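Local coordinates for protein UDP-glucose:anthocyanidin 3-O-glucosyltransferase (PDB 4REN) that belongs to the GT-B glycosyltransferases, whose two Rossmann-like domains, each built round a parallel beta sheet, face each other across a cleft, at residues 84-89 and 190-195; 114-119 and 197-202. One frame throughout, in Å; residues are numbered along the deposited sequence.

Contact 1 of 2, residues 84-89 and 190-195. With P5M (2-(3,4-dihydroxy-5-methoxyphenyl)-3,5,7-trihydroxychromenium), chain B.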
loop_
_atom_site.group_PDB
_atom_site.type_symbol
_atom_site.label_atom_id
_atom_site.label_comp_id
_atom_site.label_asym_id
_atom_site.label_seq_id
_atom_site.Cartn_x
_atom_site.Cartn_y
_atom_site.Cartn_z
ATOM N N LEU A 84 -17.927 -1.557 9.318
ATOM C CA LEU A 84 -19.186 -0.832 9.206
ATOM C C LEU A 84 -19.504 -0.468 7.758
ATOM O O LEU A 84 -20.650 -0.577 7.326
ATOM C CB LEU A 84 -19.177 0.415 10.093
ATOM C CG LEU A 84 -19.274 0.171 11.599
ATOM C CD1 LEU A 84 -19.386 1.480 12.357
ATOM C CD2 LEU A 84 -20.456 -0.721 11.908
ATOM N N PHE A 85 -18.490 -0.049 7.007
ATOM C CA PHE A 85 -18.684 0.257 5.596
ATOM C C PHE A 85 -18.968 -1.008 4.794
ATOM O O PHE A 85 -19.836 -1.014 3.924
ATOM C CB PHE A 85 -17.470 0.985 5.015
ATOM C CG PHE A 85 -17.502 1.105 3.518
ATOM C CD1 PHE A 85 -18.293 2.065 2.901
ATOM C CD2 PHE A 85 -16.755 0.248 2.725
ATOM C CE1 PHE A 85 -18.331 2.169 1.523
ATOM C CE2 PHE A 85 -16.792 0.344 1.348
ATOM C CZ PHE A 85 -17.577 1.309 0.746
ATOM N N LEU A 86 -18.230 -2.075 5.083
ATOM C CA LEU A 86 -18.425 -3.341 4.386
ATOM C C LEU A 86 -19.808 -3.920 4.674
ATOM O O LEU A 86 -20.367 -4.646 3.852
ATOM C CB LEU A 86 -17.337 -4.349 4.768
ATOM C CG LEU A 86 -15.925 -4.084 4.239
ATOM C CD1 LEU A 86 -14.935 -5.109 4.778
ATOM C CD2 LEU A 86 -15.915 -4.078 2.721
ATOM N N SER A 87 -20.358 -3.585 5.839
ATOM C CA SER A 87 -21.668 -4.086 6.241
ATOM C C SER A 87 -22.801 -3.404 5.477
ATOM O O SER A 87 -23.942 -3.863 5.512
ATOM C CB SER A 87 -21.877 -3.900 7.744
ATOM O OG SER A 87 -22.078 -2.535 8.061
ATOM N N THR A 88 -22.486 -2.310 4.789
ATOM C CA THR A 88 -23.488 -1.604 3.996
ATOM C C THR A 88 -23.979 -2.443 2.817
ATOM O O THR A 88 -25.091 -2.245 2.325
ATOM C CB THR A 88 -22.970 -0.249 3.481
ATOM O OG1 THR A 88 -21.719 -0.431 2.806
ATOM C CG2 THR A 88 -22.786 0.721 4.625
ATOM N N GLY A 89 -23.147 -3.374 2.363
ATOM C CA GLY A 89 -23.545 -4.296 1.316
ATOM C C GLY A 89 -23.697 -3.666 -0.056
ATOM O O GLY A 89 -23.462 -2.471 -0.229
ATOM N N THR A 190 -13.350 -11.081 11.873
ATOM C CA THR A 190 -14.092 -9.866 11.549
ATOM C C THR A 190 -14.720 -9.952 10.166
ATOM O O THR A 190 -14.379 -10.833 9.379
ATOM C CB THR A 190 -13.191 -8.615 11.605
ATOM O OG1 THR A 190 -12.097 -8.765 10.691
ATOM C CG2 THR A 190 -12.648 -8.410 13.004
ATOM N N LEU A 191 -15.637 -9.033 9.878
ATOM C CA LEU A 191 -16.236 -8.928 8.553
ATOM C C LEU A 191 -15.165 -8.544 7.540
ATOM O O LEU A 191 -15.237 -8.922 6.371
ATOM C CB LEU A 191 -17.361 -7.892 8.555
ATOM C CG LEU A 191 -18.120 -7.645 7.246
ATOM C CD1 LEU A 191 -18.713 -8.935 6.714
ATOM C CD2 LEU A 191 -19.208 -6.611 7.446
ATOM N N PHE A 192 -14.169 -7.796 8.003
ATOM C CA PHE A 192 -13.036 -7.401 7.176
ATOM C C PHE A 192 -12.144 -8.598 6.855
ATOM O O PHE A 192 -11.664 -8.740 5.728
ATOM C CB PHE A 192 -12.226 -6.309 7.879
ATOM C CG PHE A 192 -10.991 -5.892 7.134
ATOM C CD1 PHE A 192 -11.084 -5.303 5.881
ATOM C CD2 PHE A 192 -9.734 -6.074 7.694
ATOM C CE1 PHE A 192 -9.947 -4.915 5.195
ATOM C CE2 PHE A 192 -8.592 -5.686 7.014
ATOM C CZ PHE A 192 -8.698 -5.105 5.762
ATOM N N SER A 193 -11.922 -9.458 7.847
ATOM C CA SER A 193 -11.085 -10.638 7.650
ATOM C C SER A 193 -11.837 -11.715 6.878
ATOM O O SER A 193 -11.232 -12.495 6.142
ATOM C CB SER A 193 -10.591 -11.194 8.988
ATOM O OG SER A 193 -11.599 -11.955 9.630
ATOM N N ARG A 194 -13.157 -11.757 7.047
ATOM C CA ARG A 194 -13.990 -12.677 6.279
ATOM C C ARG A 194 -14.019 -12.256 4.818
ATOM O O ARG A 194 -14.099 -13.093 3.920
ATOM C CB ARG A 194 -15.413 -12.727 6.835
ATOM C CG ARG A 194 -15.554 -13.520 8.120
ATOM C CD ARG A 194 -17.006 -13.622 8.566
ATOM N NE ARG A 194 -17.119 -14.246 9.881
ATOM C CZ ARG A 194 -17.307 -13.576 11.015
ATOM N NH1 ARG A 194 -17.424 -12.253 10.998
ATOM N NH2 ARG A 194 -17.391 -14.230 12.166
ATOM N N THR A 195 -13.952 -10.948 4.590
ATOM C CA THR A 195 -13.912 -10.401 3.241
ATOM C C THR A 195 -12.589 -10.752 2.566
ATOM O O THR A 195 -12.560 -11.182 1.412
ATOM C CB THR A 195 -14.098 -8.873 3.257
ATOM O OG1 THR A 195 -15.427 -8.557 3.693
ATOM C CG2 THR A 195 -13.887 -8.298 1.878
HETATM O O30 P5M B . -3.262 -6.616 2.277
HETATM C C2 P5M B . -3.757 -6.657 3.545
HETATM C C3 P5M B . -4.281 -5.433 4.206
HETATM C C9 P5M B . -4.294 -4.200 3.570
HETATM C C10 P5M B . -4.800 -3.090 4.239
HETATM O O27 P5M B . -4.800 -1.890 3.593
HETATM C C1 P5M B . -3.780 -7.854 4.251
HETATM C C6 P5M B . -4.281 -7.921 5.550
HETATM O O29 P5M B . -4.280 -9.118 6.199
HETATM C C5 P5M B . -4.784 -6.799 6.205
HETATM C C4 P5M B . -4.803 -5.558 5.587
HETATM O O12 P5M B . -5.297 -4.466 6.243
HETATM C C11 P5M B . -5.320 -3.237 5.635
HETATM C C14 P5M B . -5.885 -2.113 6.439
HETATM C C15 P5M B . -6.108 -2.375 7.787
HETATM C C16 P5M B . -6.632 -1.416 8.642
HETATM O O22 P5M B . -6.832 -1.707 9.958
HETATM C C19 P5M B . -6.194 -0.865 5.895
HETATM C C18 P5M B . -6.722 0.163 6.673
HETATM O O21 P5M B . -7.016 1.382 6.120
HETATM C C23 P5M B . -5.981 2.144 5.499
HETATM C C17 P5M B . -6.969 -0.078 8.113
HETATM O O24 P5M B . -7.487 0.885 8.925
#

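Contact 2 of 2, residues 114-119 and 197-202. With P5M (2-(3,4-dihydroxy-5-methoxyphenyl)-3,5,7-trihydroxychromenium), chain B.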
loop_
_atom_site.group_PDB
_atom_site.type_symbol
_atom_site.label_atom_id
_atom_site.label_comp_id
_atom_site.label_asym_id
_atom_site.label_seq_id
_atom_site.Cartn_x
_atom_site.Cartn_y
_atom_site.Cartn_z
ATOM N N ASP A 114 -11.620 -1.468 -5.720
ATOM C CA ASP A 114 -10.602 -2.005 -4.833
ATOM C C ASP A 114 -11.043 -3.420 -4.489
ATOM O O ASP A 114 -12.229 -3.666 -4.277
ATOM C CB ASP A 114 -10.498 -1.148 -3.570
ATOM C CG ASP A 114 -9.323 -1.537 -2.687
ATOM O OD1 ASP A 114 -8.504 -0.650 -2.368
ATOM O OD2 ASP A 114 -9.226 -2.718 -2.296
ATOM N N ALA A 115 -10.096 -4.350 -4.450
ATOM C CA ALA A 115 -10.423 -5.763 -4.277
ATOM C C ALA A 115 -11.201 -6.056 -2.996
ATOM O O ALA A 115 -11.911 -7.057 -2.918
ATOM C CB ALA A 115 -9.166 -6.610 -4.345
ATOM N N PHE A 116 -11.074 -5.182 -2.000
ATOM C CA PHE A 116 -11.727 -5.395 -0.708
ATOM C C PHE A 116 -13.234 -5.126 -0.753
ATOM O O PHE A 116 -13.998 -5.703 0.026
ATOM C CB PHE A 116 -11.063 -4.551 0.386
ATOM C CG PHE A 116 -9.650 -4.962 0.701
ATOM C CD1 PHE A 116 -9.120 -6.142 0.195
ATOM C CD2 PHE A 116 -8.853 -4.168 1.511
ATOM C CE1 PHE A 116 -7.820 -6.518 0.482
ATOM C CE2 PHE A 116 -7.552 -4.541 1.806
ATOM C CZ PHE A 116 -7.036 -5.716 1.291
ATOM N N VAL A 117 -13.659 -4.252 -1.660
ATOM C CA VAL A 117 -15.081 -4.002 -1.859
ATOM C C VAL A 117 -15.651 -5.137 -2.704
ATOM O O VAL A 117 -15.990 -4.953 -3.873
ATOM C CB VAL A 117 -15.333 -2.643 -2.543
ATOM C CG1 VAL A 117 -16.785 -2.220 -2.380
ATOM C CG2 VAL A 117 -14.426 -1.588 -1.946
ATOM N N THR A 118 -15.751 -6.314 -2.095
ATOM C CA THR A 118 -16.172 -7.521 -2.795
ATOM C C THR A 118 -17.652 -7.499 -3.151
ATOM O O THR A 118 -18.112 -8.299 -3.967
ATOM C CB THR A 118 -15.867 -8.779 -1.964
ATOM O OG1 THR A 118 -16.605 -8.735 -0.737
ATOM C CG2 THR A 118 -14.385 -8.857 -1.654
ATOM N N SER A 119 -18.394 -6.584 -2.535
ATOM C CA SER A 119 -19.813 -6.424 -2.828
ATOM C C SER A 119 -20.038 -5.814 -4.209
ATOM O O SER A 119 -21.119 -5.937 -4.781
ATOM C CB SER A 119 -20.495 -5.566 -1.758
ATOM O OG SER A 119 -20.719 -6.300 -0.569
ATOM N N ASN A 197 -10.597 -13.193 3.306
ATOM C CA ASN A 197 -10.488 -14.633 3.109
ATOM C C ASN A 197 -11.393 -15.152 1.993
ATOM O O ASN A 197 -11.389 -16.343 1.684
ATOM C CB ASN A 197 -10.748 -15.377 4.420
ATOM C CG ASN A 197 -9.707 -15.066 5.480
ATOM O OD1 ASN A 197 -9.983 -15.122 6.679
ATOM N ND2 ASN A 197 -8.505 -14.720 5.039
ATOM N N SER A 198 -12.160 -14.253 1.386
ATOM C CA SER A 198 -13.036 -14.612 0.276
ATOM C C SER A 198 -12.386 -14.291 -1.070
ATOM O O SER A 198 -12.937 -14.608 -2.125
ATOM C CB SER A 198 -14.374 -13.880 0.398
ATOM O OG SER A 198 -14.197 -12.474 0.370
ATOM N N LEU A 199 -11.210 -13.673 -1.022
ATOM C CA LEU A 199 -10.521 -13.211 -2.226
ATOM C C LEU A 199 -10.166 -14.326 -3.212
ATOM O O LEU A 199 -10.260 -14.135 -4.426
ATOM C CB LEU A 199 -9.269 -12.414 -1.854
ATOM C CG LEU A 199 -9.507 -11.029 -1.255
ATOM C CD1 LEU A 199 -8.188 -10.362 -0.910
ATOM C CD2 LEU A 199 -10.310 -10.169 -2.214
ATOM N N GLY A 200 -9.768 -15.486 -2.698
ATOM C CA GLY A 200 -9.398 -16.606 -3.549
ATOM C C GLY A 200 -10.541 -17.098 -4.419
ATOM O O GLY A 200 -10.327 -17.776 -5.428
ATOM N N VAL A 201 -11.759 -16.747 -4.018
ATOM C CA VAL A 201 -12.967 -17.113 -4.745
ATOM C C VAL A 201 -13.508 -15.909 -5.518
ATOM O O VAL A 201 -14.018 -16.048 -6.631
ATOM C CB VAL A 201 -14.037 -17.648 -3.769
ATOM C CG1 VAL A 201 -15.384 -17.797 -4.460
ATOM C CG2 VAL A 201 -13.589 -18.971 -3.175
ATOM N N VAL A 202 -13.376 -14.727 -4.923
ATOM C CA VAL A 202 -13.846 -13.489 -5.541
ATOM C C VAL A 202 -12.977 -13.060 -6.725
ATOM O O VAL A 202 -13.490 -12.771 -7.805
ATOM C CB VAL A 202 -13.927 -12.342 -4.503
ATOM C CG1 VAL A 202 -14.111 -10.997 -5.190
ATOM C CG2 VAL A 202 -15.056 -12.594 -3.519
HETATM O O30 P5M B . -3.262 -6.616 2.277
HETATM C C2 P5M B . -3.757 -6.657 3.545
HETATM C C3 P5M B . -4.281 -5.433 4.206
HETATM C C9 P5M B . -4.294 -4.200 3.570
HETATM C C10 P5M B . -4.800 -3.090 4.239
HETATM O O27 P5M B . -4.800 -1.890 3.593
HETATM C C1 P5M B . -3.780 -7.854 4.251
HETATM C C6 P5M B . -4.281 -7.921 5.550
HETATM O O29 P5M B . -4.280 -9.118 6.199
HETATM C C5 P5M B . -4.784 -6.799 6.205
HETATM C C4 P5M B . -4.803 -5.558 5.587
HETATM O O12 P5M B . -5.297 -4.466 6.243
HETATM C C11 P5M B . -5.320 -3.237 5.635
HETATM C C14 P5M B . -5.885 -2.113 6.439
HETATM C C15 P5M B . -6.108 -2.375 7.787
HETATM C C16 P5M B . -6.632 -1.416 8.642
HETATM O O22 P5M B . -6.832 -1.707 9.958
HETATM C C19 P5M B . -6.194 -0.865 5.895
HETATM C C18 P5M B . -6.722 0.163 6.673
HETATM O O21 P5M B . -7.016 1.382 6.120
HETATM C C23 P5M B . -5.981 2.144 5.499
HETATM C C17 P5M B . -6.969 -0.078 8.113
HETATM O O24 P5M B . -7.487 0.885 8.925
HETATM O O HOH W 1 -16.784 -11.285 -0.086
#

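Contact 1 of 2, residues 84-89 and 190-195
L191 O, in one of the residues that L86 packs against, is gripped twice by T195, one turn further along the helix: the backbone N lies at 3.0 Å and donates as in any alpha helix, while T195 OG1 donates to the same L191 O at 2.7 Å, from the opposite face of the carbonyl plane. The case illustrates helix packing in the N-terminal Rossmann-like domain of a GT-B protein, where the C-terminal part of helix 80-86 meets the first turn of helix 191-196 with no hydrogen bond between the segments. With OG1 anti to its own carbonyl carbon (chi1 -67°), the T195 hydroxyl turns back onto the L191 carbonyl, where its polar need is met, and L86 CD1 lies against the same oxygen by van der Waals contact alone. The two side chains meet tip to tip, L86 CD1 standing 3.6 Å from T195 OG1. The same methyl also touches the edge of the F192 ring near its plane, with L86 CD1 4.0 Å from F192 CD1. The F192 ring also reaches the bound P5M: its CZ comes within 3.5 Å of P5M O12, again at an edge rather than over a face. P5M is further held by hydrogen bonds to H17, D181 and P78. L191 adds to the contact from its side: its CD2 methyl lies against the backbone where the type I turn L86-G89 begins, 3.6 Å from S87 N, and also touches the CB atoms of L86 and S87. From that turn S87 OG reaches back to donate to L84 O, on the helix before it. The start of helix 191-196 is closed by a capping box: S193 N donates to T190 OG1 at 2.9 Å, and in return T190 N donates to S193 OG at 3.0 Å.

Contact 2 of 2, residues 114-119 and 197-202
T118 and S198 face each other through a water, which stands 2.6 Å from T118 OG1 and donates to S198 OG at 2.9 Å. S198 OG is also hydrogen-bonded to T195 O, so the bridge ties the loop after strand 110-114 to the junction between two short helices. All direct contact between the segments is van der Waals. The T118 CG2 methyl rests 4.1 Å from V202 CG1, the two side chains crossing at about a right angle. L199 spreads its branches: CD2 sits 3.6 Å from A115 O, and CD1 lies 4.1 Å from F116 CE1, at the ring edge. Farther round the rim, F116 CE2 approaches P5M C9 at 3.7 Å, with that ligand atom in the ring plane. Hydrogen bonding inside the 114-119 segment includes an Asx turn, in which F116 N donates almost straight (174°) to the anti lone pair of D114 OD2, while D114 OD1 binds H17. Around this Rossmann-type strand-to-helix connection, L199 and V202 also lean on W135 and W131 of strand 131-135, while V117 packs on helix 89-104.

Contacts 1 and 2 lie with their centres 11 Å apart, on the same side of the chain's centre, and touch each other directly. Their segments alternate in sequence, 84-89, 114-119, 190-195, 197-202, so that helices 191-196 and 199-202, consecutive in the chain, each pair with an earlier part of the same N-terminal domain. T195 joins the contacts: its CG2 packs on F116 O and on the T118 methyl. L86 CD2 also touches F116 O, and the rings of F192 and F116 meet. Both rings reach P5M by their edges, so these two rings, one from each contact, form part of the lining of the P5M site.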